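Local atomic coordinates of oxidoreductase, Gfo/Idh/MocA family (Pseudomonas syringae pv. tomato, PDB entry 3DTY), a protein that probably catalyses an NAD(P)-dependent oxidation or reduction, as other Gfo/Idh/MocA-family enzymes do, and binds magnesium ions. Residues P12-M17 with G85-S90; H135-G140 with A347-D352; L163-M168 with I277-S282. All coordinates share one frame; numbering follows the deposited sequence.

Contact 1: residues P12-M17 with G85-S90; sequences PIRWAM and GIQAVS
Strands 13-17 and 88-92 are parallel neighbours in the Rossmann-fold sheet, and Trp15, Ala16 and Met17 pair with Ala88, Val89 and Ser90. Ser90 N gives a bond of 2.9 Å to Ala16 O; Ala16 N reaches Ala88 O only weakly. Where the pairing begins, Arg14 O is gripped twice, by Gln87 N and Ala88 N.

Arg14 also binds with its side chain. A bend at chi3 (-61°) brings NE to Gly85 O at 2.7 Å; the oxygen lies in the guanidinium plane, but NE stands above the carbonyl plane. The amide of Gln87 lies flat over one guanidinium face, its plane 6° from parallel and CD offset toward the rim. This stack and a bond from Arg14 N to Gln87 OE1 (2.8 Å) hold the amide in place, and a water bridges OE1 and Pro12 O. Further along, Trp15 NE1 donates to Ser90 OG at 2.9 Å, in the indole plane though bent at the hydrogen, and Ser90 OG also bonds Tyr338 OH. On the face of Ala16, its CB packs on Ile86 CG2 at 3.5 Å.

Strand 40-46 pairs with the other edge of 13-17, helix 27-35 packs on Trp15 and Met17, and helix 330-349 touches Ile13 and Ala88.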
loop_
_atom_site.group_PDB
_atom_site.type_symbol
_atom_site.label_atom_id
_atom_site.label_comp_id
_atom_site.label_asym_id
_atom_site.label_seq_id
_atom_site.Cartn_x
_atom_site.Cartn_y
_atom_site.Cartn_z
ATOM N N PRO A 12 26.945 -33.706 -4.175
ATOM C CA PRO A 12 27.148 -32.321 -3.741
ATOM C C PRO A 12 28.540 -31.846 -4.164
ATOM O O PRO A 12 29.521 -32.583 -4.059
ATOM C CB PRO A 12 27.005 -32.407 -2.224
ATOM C CG PRO A 12 26.019 -33.522 -2.048
ATOM C CD PRO A 12 26.495 -34.552 -3.056
ATOM N N ILE A 13 28.622 -30.620 -4.656
ATOM C CA ILE A 13 29.897 -30.072 -5.089
ATOM C C ILE A 13 30.814 -29.779 -3.894
ATOM O O ILE A 13 30.432 -29.062 -2.965
ATOM C CB ILE A 13 29.668 -28.790 -5.911
ATOM C CG1 ILE A 13 28.762 -29.113 -7.105
ATOM C CG2 ILE A 13 31.003 -28.218 -6.384
ATOM C CD1 ILE A 13 28.421 -27.909 -7.979
ATOM N N ARG A 14 32.011 -30.364 -3.910
ATOM C CA ARG A 14 32.980 -30.156 -2.835
ATOM C C ARG A 14 33.277 -28.665 -2.813
ATOM O O ARG A 14 33.880 -28.113 -3.738
ATOM C CB ARG A 14 34.237 -30.998 -3.083
ATOM C CG ARG A 14 33.962 -32.507 -2.985
ATOM C CD ARG A 14 35.237 -33.340 -3.091
ATOM N NE ARG A 14 35.926 -33.151 -4.364
ATOM C CZ ARG A 14 35.550 -33.698 -5.516
ATOM N NH1 ARG A 14 34.483 -34.482 -5.571
ATOM N NH2 ARG A 14 36.242 -33.454 -6.619
ATOM N N TRP A 15 32.851 -28.034 -1.725
ATOM C CA TRP A 15 32.928 -26.590 -1.572
ATOM C C TRP A 15 33.748 -26.057 -0.403
ATOM O O TRP A 15 33.954 -26.740 0.602
ATOM C CB TRP A 15 31.481 -26.100 -1.481
ATOM C CG TRP A 15 31.270 -24.647 -1.474
ATOM C CD1 TRP A 15 31.630 -23.754 -2.443
ATOM C CD2 TRP A 15 30.562 -23.908 -0.484
ATOM N NE1 TRP A 15 31.179 -22.498 -2.115
ATOM C CE2 TRP A 15 30.520 -22.563 -0.917
ATOM C CE3 TRP A 15 29.952 -24.250 0.733
ATOM C CZ2 TRP A 15 29.893 -21.560 -0.180
ATOM C CZ3 TRP A 15 29.323 -23.247 1.468
ATOM C CH2 TRP A 15 29.301 -21.918 1.006
ATOM N N ALA A 16 34.205 -24.818 -0.553
ATOM C CA ALA A 16 34.989 -24.135 0.463
ATOM C C ALA A 16 34.674 -22.642 0.458
ATOM O O ALA A 16 34.080 -22.117 -0.480
ATOM C CB ALA A 16 36.476 -24.338 0.210
HETATM N N MSE A 17 35.070 -21.971 1.532
HETATM C CA MSE A 17 34.878 -20.539 1.660
HETATM C C MSE A 17 36.173 -19.887 2.131
HETATM O O MSE A 17 36.968 -20.485 2.859
HETATM C CB MSE A 17 33.764 -20.210 2.669
HETATM C CG MSE A 17 32.362 -20.235 2.095
HETATM SE SE MSE A 17 31.068 -19.242 3.182
HETATM C CE MSE A 17 31.241 -17.515 2.335
ATOM N N GLY A 85 39.539 -33.145 -3.154
ATOM C CA GLY A 85 39.787 -31.733 -2.925
ATOM C C GLY A 85 38.644 -30.862 -3.420
ATOM O O GLY A 85 37.871 -31.265 -4.292
ATOM N N ILE A 86 38.532 -29.661 -2.866
ATOM C CA ILE A 86 37.463 -28.751 -3.259
ATOM C C ILE A 86 37.374 -28.548 -4.768
ATOM O O ILE A 86 38.386 -28.563 -5.479
ATOM C CB ILE A 86 37.622 -27.367 -2.592
ATOM C CG1 ILE A 86 39.018 -26.802 -2.871
ATOM C CG2 ILE A 86 37.366 -27.482 -1.099
ATOM C CD1 ILE A 86 39.184 -25.340 -2.434
ATOM N N GLN A 87 36.147 -28.367 -5.244
ATOM C CA GLN A 87 35.876 -28.141 -6.658
ATOM C C GLN A 87 35.503 -26.682 -6.875
ATOM O O GLN A 87 35.636 -26.148 -7.977
ATOM C CB GLN A 87 34.712 -29.018 -7.124
ATOM C CG GLN A 87 35.017 -30.498 -7.163
ATOM C CD GLN A 87 33.762 -31.335 -7.267
ATOM O OE1 GLN A 87 33.017 -31.483 -6.299
ATOM N NE2 GLN A 87 33.513 -31.880 -8.448
ATOM N N ALA A 88 35.036 -26.041 -5.809
ATOM C CA ALA A 88 34.615 -24.650 -5.889
ATOM C C ALA A 88 34.885 -23.882 -4.600
ATOM O O ALA A 88 35.009 -24.471 -3.524
ATOM C CB ALA A 88 33.133 -24.595 -6.223
ATOM N N VAL A 89 34.970 -22.561 -4.714
ATOM C CA VAL A 89 35.220 -21.724 -3.546
ATOM C C VAL A 89 34.451 -20.404 -3.600
ATOM O O VAL A 89 34.319 -19.788 -4.660
ATOM C CB VAL A 89 36.736 -21.416 -3.390
ATOM C CG1 VAL A 89 37.255 -20.681 -4.620
ATOM C CG2 VAL A 89 36.978 -20.587 -2.149
ATOM N N SER A 90 33.928 -19.992 -2.451
ATOM C CA SER A 90 33.199 -18.735 -2.345
ATOM C C SER A 90 34.072 -17.787 -1.537
ATOM O O SER A 90 34.525 -18.123 -0.447
ATOM C CB SER A 90 31.855 -18.950 -1.653
ATOM O OG SER A 90 30.963 -19.651 -2.506
HETATM O O HOH W 1 30.914 -33.478 -6.249
#

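Contact 2: residues H135-G140 with A347-D352; sequences HNRIVG and ATDRSD
With chi1 at -171°, Asn136 holds its CG opposite the backbone N and sends its amide toward Thr348; in Thr348 chi1 of -66° sets the methyl CG2 opposite the backbone N, facing Asn136. The two side chains slide past each other in opposite directions. Asn136 ND2 donates to Thr348 O at 3.2 Å, the oxygen lying near the amide plane while the nitrogen stands above the carbonyl plane. Ser351 N reaches the same oxygen from the opposite face, so the carbonyl near the end of helix 330-349 is held by two donors. Thr348 CG2 packs alongside, 3.2 Å from Asn136 O and 3.4 Å from Asn136 ND2.

On its other branch, Thr348 meets Ile138: OG1 is 3.4 Å from Ile138 CG2, while its hydrogen bond goes back along the helix to Ala344 O. Arg137 starts out away from the helix, but its chain folds round until NH1 donates to Asn136 O at 2.8 Å. That oxygen lies in the guanidinium plane, whereas NH1 sits above the carbonyl plane. Arg137 NE donates to Gly109 O, and the two bonds fix the rotation of the guanidinium. The Asp349 carboxylate lies off one face of it, without a salt bridge, but its placement is uncertain.

Ile138 also packs on Ala344, Met345 and Tyr361, and its backbone pairs with Val112 at the rim of the Rossmann sheet. Both segments carry a Schellman motif: Asn136 closes helix 122-134 and Ser351 closes helix 330-349, each with positive phi. The contact is thus a meeting of two helix C-termini, joining the Rossmann-fold region to a helix of the C-terminal family region.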
loop_
_atom_site.group_PDB
_atom_site.type_symbol
_atom_site.label_atom_id
_atom_site.label_comp_id
_atom_site.label_asym_id
_atom_site.label_seq_id
_atom_site.Cartn_x
_atom_site.Cartn_y
_atom_site.Cartn_z
ATOM N N HIS A 135 41.166 -21.435 -17.973
ATOM C CA HIS A 135 41.056 -22.557 -17.062
ATOM C C HIS A 135 39.684 -23.209 -17.081
ATOM O O HIS A 135 39.428 -24.150 -16.336
ATOM C CB HIS A 135 41.413 -22.082 -15.657
ATOM C CG HIS A 135 42.849 -21.669 -15.519
ATOM N ND1 HIS A 135 43.874 -22.579 -15.459
ATOM C CD2 HIS A 135 43.418 -20.443 -15.477
ATOM C CE1 HIS A 135 45.030 -21.930 -15.382
ATOM N NE2 HIS A 135 44.778 -20.639 -15.391
ATOM N N ASN A 136 38.805 -22.700 -17.939
ATOM C CA ASN A 136 37.454 -23.231 -18.079
ATOM C C ASN A 136 36.745 -23.436 -16.735
ATOM O O ASN A 136 36.260 -24.526 -16.440
ATOM C CB ASN A 136 37.498 -24.558 -18.846
ATOM C CG ASN A 136 36.116 -25.056 -19.220
ATOM O OD1 ASN A 136 35.341 -24.341 -19.854
ATOM N ND2 ASN A 136 35.799 -26.287 -18.826
ATOM N N ARG A 137 36.696 -22.380 -15.929
ATOM C CA ARG A 137 36.043 -22.413 -14.619
ATOM C C ARG A 137 35.158 -21.181 -14.522
ATOM O O ARG A 137 35.540 -20.113 -14.993
ATOM C CB ARG A 137 37.088 -22.395 -13.497
ATOM C CG ARG A 137 37.854 -23.695 -13.352
ATOM C CD ARG A 137 36.934 -24.805 -12.856
ATOM N NE ARG A 137 37.640 -26.072 -12.727
ATOM C CZ ARG A 137 37.958 -26.856 -13.750
ATOM N NH1 ARG A 137 37.621 -26.503 -14.983
ATOM N NH2 ARG A 137 38.630 -27.984 -13.540
ATOM N N ILE A 138 33.981 -21.318 -13.918
ATOM C CA ILE A 138 33.083 -20.175 -13.820
ATOM C C ILE A 138 33.466 -19.223 -12.693
ATOM O O ILE A 138 34.235 -19.568 -11.786
ATOM C CB ILE A 138 31.597 -20.593 -13.583
ATOM C CG1 ILE A 138 31.377 -20.945 -12.110
ATOM C CG2 ILE A 138 31.234 -21.791 -14.449
ATOM C CD1 ILE A 138 29.909 -20.907 -11.686
ATOM N N VAL A 139 32.916 -18.017 -12.776
ATOM C CA VAL A 139 33.110 -16.985 -11.773
ATOM C C VAL A 139 31.747 -16.345 -11.549
ATOM O O VAL A 139 31.347 -15.428 -12.268
ATOM C CB VAL A 139 34.106 -15.897 -12.226
ATOM C CG1 VAL A 139 34.165 -14.796 -11.183
ATOM C CG2 VAL A 139 35.497 -16.501 -12.423
ATOM N N GLY A 140 31.016 -16.861 -10.570
ATOM C CA GLY A 140 29.715 -16.300 -10.275
ATOM C C GLY A 140 29.897 -15.119 -9.344
ATOM O O GLY A 140 30.826 -15.106 -8.539
ATOM N N ALA A 347 27.695 -27.789 -16.216
ATOM C CA ALA A 347 27.659 -27.695 -17.671
ATOM C C ALA A 347 29.070 -27.422 -18.177
ATOM O O ALA A 347 29.500 -27.983 -19.189
ATOM C CB ALA A 347 26.725 -26.581 -18.107
ATOM N N THR A 348 29.784 -26.558 -17.461
ATOM C CA THR A 348 31.152 -26.204 -17.818
ATOM C C THR A 348 32.058 -27.426 -17.714
ATOM O O THR A 348 32.889 -27.656 -18.589
ATOM C CB THR A 348 31.718 -25.100 -16.891
ATOM O OG1 THR A 348 30.996 -23.881 -17.102
ATOM C CG2 THR A 348 33.192 -24.857 -17.186
ATOM N N ASP A 349 31.894 -28.204 -16.644
ATOM C CA ASP A 349 32.705 -29.399 -16.437
ATOM C C ASP A 349 32.393 -30.453 -17.484
ATOM O O ASP A 349 33.188 -31.354 -17.732
ATOM C CB ASP A 349 32.478 -29.978 -15.035
ATOM C CG ASP A 349 33.098 -29.120 -13.938
ATOM O OD1 ASP A 349 34.049 -28.366 -14.234
ATOM O OD2 ASP A 349 32.650 -29.208 -12.776
ATOM N N ARG A 350 31.228 -30.324 -18.102
ATOM C CA ARG A 350 30.786 -31.253 -19.133
ATOM C C ARG A 350 31.208 -30.740 -20.514
ATOM O O ARG A 350 31.064 -31.442 -21.511
ATOM C CB ARG A 350 29.260 -31.386 -19.066
ATOM C CG ARG A 350 28.748 -32.797 -18.846
ATOM C CD ARG A 350 27.313 -32.781 -18.341
ATOM N NE ARG A 350 26.419 -32.048 -19.234
ATOM C CZ ARG A 350 25.552 -31.128 -18.824
ATOM N NH1 ARG A 350 25.463 -30.823 -17.536
ATOM N NH2 ARG A 350 24.769 -30.511 -19.697
ATOM N N SER A 351 31.734 -29.520 -20.559
ATOM C CA SER A 351 32.160 -28.897 -21.813
ATOM C C SER A 351 30.940 -28.722 -22.713
ATOM O O SER A 351 31.029 -28.842 -23.935
ATOM C CB SER A 351 33.212 -29.763 -22.520
ATOM O OG SER A 351 34.374 -29.923 -21.721
ATOM N N ASP A 352 29.799 -28.432 -22.089
ATOM C CA ASP A 352 28.536 -28.252 -22.801
ATOM C C ASP A 352 28.174 -26.770 -22.935
ATOM O O ASP A 352 27.417 -26.233 -22.124
ATOM C CB ASP A 352 27.431 -28.985 -22.045
ATOM C CG ASP A 352 26.218 -29.259 -22.905
ATOM O OD1 ASP A 352 25.988 -28.496 -23.866
ATOM O OD2 ASP A 352 25.493 -30.230 -22.604
#

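Contact 3: residues L163-M168 with I277-S282; sequences LGDVRM and IGSRAS
Ile277 and Met168 form the tight end of this antiparallel pairing, with Ile277 N bonded to Met168 O at 2.7 Å. Ile277 O in turn receives both Arg167 N (2.7 Å) and Met168 N (3.0 Å), each in its carbonyl plane. Two residues opposite one make this a classic beta bulge. Beside it, Met168 CE packs on Ile277 CG2, and Val166 faces Gly278 with the CA atoms 4.0 Å apart. Backbone oxygens crowd Gly278: Leu163 O and Asp165 O both approach its CA closely. The extended Arg167 lays one guanidinium face on Ser279 CB, 3.6 Å from Arg167 CZ; the second subunit reaches this group, its Ser179 O bonding NH1 and its Phe234 packing on the side chain.

Toward the turn at 279-280 the contact becomes more polar, and it is open to solvent at Asp165 and Arg280. Ser279 bonds Asp165 through both its side-chain OG and its backbone N: OG, placed between backbone N and carbonyl carbon by chi1 of 54°, accepts from Asp165 N at 2.9 Å, and Ser279 N donates to Asp165 O. Arg280 N reaches Leu163 O at 3.0 Å from above the carbonyl plane, while the exposed Arg280 side chain leads away.

Strand 166-174 runs between 272-278 and 256-262 in the large mixed sheet. Leu163 and Ala281 pack on Phe295 of strand 292-297, and the second subunit sets Tyr246 against Met168 and Asn265 against Ile277.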
loop_
_atom_site.group_PDB
_atom_site.type_symbol
_atom_site.label_atom_id
_atom_site.label_comp_id
_atom_site.label_asym_id
_atom_site.label_seq_id
_atom_site.Cartn_x
_atom_site.Cartn_y
_atom_site.Cartn_z
ATOM N N LEU A 163 5.320 -4.959 -22.854
ATOM C CA LEU A 163 5.486 -3.533 -22.607
ATOM C C LEU A 163 5.608 -2.735 -23.896
ATOM O O LEU A 163 5.736 -1.510 -23.862
ATOM C CB LEU A 163 6.730 -3.295 -21.742
ATOM C CG LEU A 163 6.645 -3.472 -20.221
ATOM C CD1 LEU A 163 6.058 -4.816 -19.857
ATOM C CD2 LEU A 163 8.038 -3.321 -19.638
ATOM N N GLY A 164 5.542 -3.425 -25.033
ATOM C CA GLY A 164 5.715 -2.745 -26.302
ATOM C C GLY A 164 7.202 -2.420 -26.395
ATOM O O GLY A 164 8.034 -3.181 -25.901
ATOM N N ASP A 165 7.549 -1.299 -27.009
ATOM C CA ASP A 165 8.952 -0.920 -27.112
ATOM C C ASP A 165 9.432 -0.277 -25.811
ATOM O O ASP A 165 8.814 0.665 -25.322
ATOM C CB ASP A 165 9.150 0.068 -28.257
ATOM C CG ASP A 165 8.742 -0.508 -29.597
ATOM O OD1 ASP A 165 9.310 -1.542 -29.995
ATOM O OD2 ASP A 165 7.856 0.081 -30.248
ATOM N N VAL A 166 10.532 -0.784 -25.258
ATOM C CA VAL A 166 11.082 -0.234 -24.020
ATOM C C VAL A 166 11.614 1.176 -24.260
ATOM O O VAL A 166 12.369 1.408 -25.201
ATOM C CB VAL A 166 12.222 -1.116 -23.471
ATOM C CG1 VAL A 166 12.936 -0.398 -22.317
ATOM C CG2 VAL A 166 11.660 -2.446 -23.002
ATOM N N ARG A 167 11.226 2.108 -23.395
ATOM C CA ARG A 167 11.625 3.502 -23.519
ATOM C C ARG A 167 12.490 3.986 -22.368
ATOM O O ARG A 167 13.395 4.795 -22.560
ATOM C CB ARG A 167 10.381 4.386 -23.620
ATOM C CG ARG A 167 9.615 4.194 -24.914
ATOM C CD ARG A 167 8.347 5.019 -24.954
ATOM N NE ARG A 167 7.766 4.983 -26.291
ATOM C CZ ARG A 167 6.597 5.514 -26.621
ATOM N NH1 ARG A 167 5.855 6.124 -25.707
ATOM N NH2 ARG A 167 6.190 5.464 -27.883
HETATM N N MSE A 168 12.191 3.505 -21.168
HETATM C CA MSE A 168 12.951 3.887 -19.990
HETATM C C MSE A 168 13.109 2.757 -18.984
HETATM O O MSE A 168 12.214 1.934 -18.797
HETATM C CB MSE A 168 12.295 5.074 -19.286
HETATM C CG MSE A 168 12.383 6.383 -20.029
HETATM SE SE MSE A 168 11.056 7.555 -19.298
HETATM C CE MSE A 168 9.608 6.985 -20.426
ATOM N N ILE A 277 9.704 1.025 -18.299
ATOM C CA ILE A 277 8.640 1.733 -19.009
ATOM C C ILE A 277 8.676 1.550 -20.525
ATOM O O ILE A 277 9.638 1.945 -21.188
ATOM C CB ILE A 277 8.716 3.245 -18.699
ATOM C CG1 ILE A 277 8.703 3.456 -17.183
ATOM C CG2 ILE A 277 7.554 3.979 -19.354
ATOM C CD1 ILE A 277 8.892 4.897 -16.754
ATOM N N GLY A 278 7.620 0.952 -21.068
ATOM C CA GLY A 278 7.543 0.738 -22.507
ATOM C C GLY A 278 6.424 1.561 -23.126
ATOM O O GLY A 278 5.676 2.230 -22.416
ATOM N N SER A 279 6.306 1.509 -24.447
ATOM C CA SER A 279 5.280 2.260 -25.162
ATOM C C SER A 279 3.860 1.817 -24.827
ATOM O O SER A 279 2.921 2.591 -24.971
ATOM C CB SER A 279 5.503 2.129 -26.675
ATOM O OG SER A 279 5.565 0.764 -27.070
ATOM N N ARG A 280 3.706 0.574 -24.375
ATOM C CA ARG A 280 2.388 0.030 -24.059
ATOM C C ARG A 280 2.090 -0.130 -22.571
ATOM O O ARG A 280 0.953 0.030 -22.134
ATOM C CB ARG A 280 2.213 -1.329 -24.756
ATOM C CG ARG A 280 0.995 -2.128 -24.296
ATOM C CD ARG A 280 0.804 -3.405 -25.119
ATOM N NE ARG A 280 -0.410 -4.134 -24.752
ATOM C CZ ARG A 280 -0.485 -5.018 -23.759
ATOM N NH1 ARG A 280 0.589 -5.285 -23.028
ATOM N NH2 ARG A 280 -1.631 -5.642 -23.503
ATOM N N ALA A 281 3.112 -0.450 -21.790
ATOM C CA ALA A 281 2.908 -0.665 -20.372
ATOM C C ALA A 281 4.210 -0.596 -19.607
ATOM O O ALA A 281 5.295 -0.545 -20.191
ATOM C CB ALA A 281 2.268 -2.018 -20.155
ATOM N N SER A 282 4.082 -0.609 -18.289
ATOM C CA SER A 282 5.227 -0.569 -17.400
ATOM C C SER A 282 5.129 -1.732 -16.423
ATOM O O SER A 282 4.048 -2.308 -16.235
ATOM C CB SER A 282 5.235 0.727 -16.581
ATOM O OG SER A 282 5.429 1.870 -17.376
HETATM O O HOH W 2 5.472 4.943 -22.916
#

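How the contacts relate
Contact 1 is the buried one, while contacts 2 and 3 are partly buried and include exposed residues. Contacts 1 and 2 reach the same parallel sheet, their centres about 14 Å apart, and both touch helix 330-349; contact 1 joins neighbouring strands inside the sheet, contact 2 sets the loop leading into an edge strand, 139-141, against the C-terminal end of that helix. Contact 3 belongs to the mixed sheet, its centre about 43 Å from that of contact 1, and lies within the chain loop that contact 2 closes. Backbone pairing carries contacts 1 and 3, parallel in one and antiparallel in the other, whereas a single hydrogen bond from a side-chain amide spans contact 2. Of the three, contact 3 alone meets another subunit.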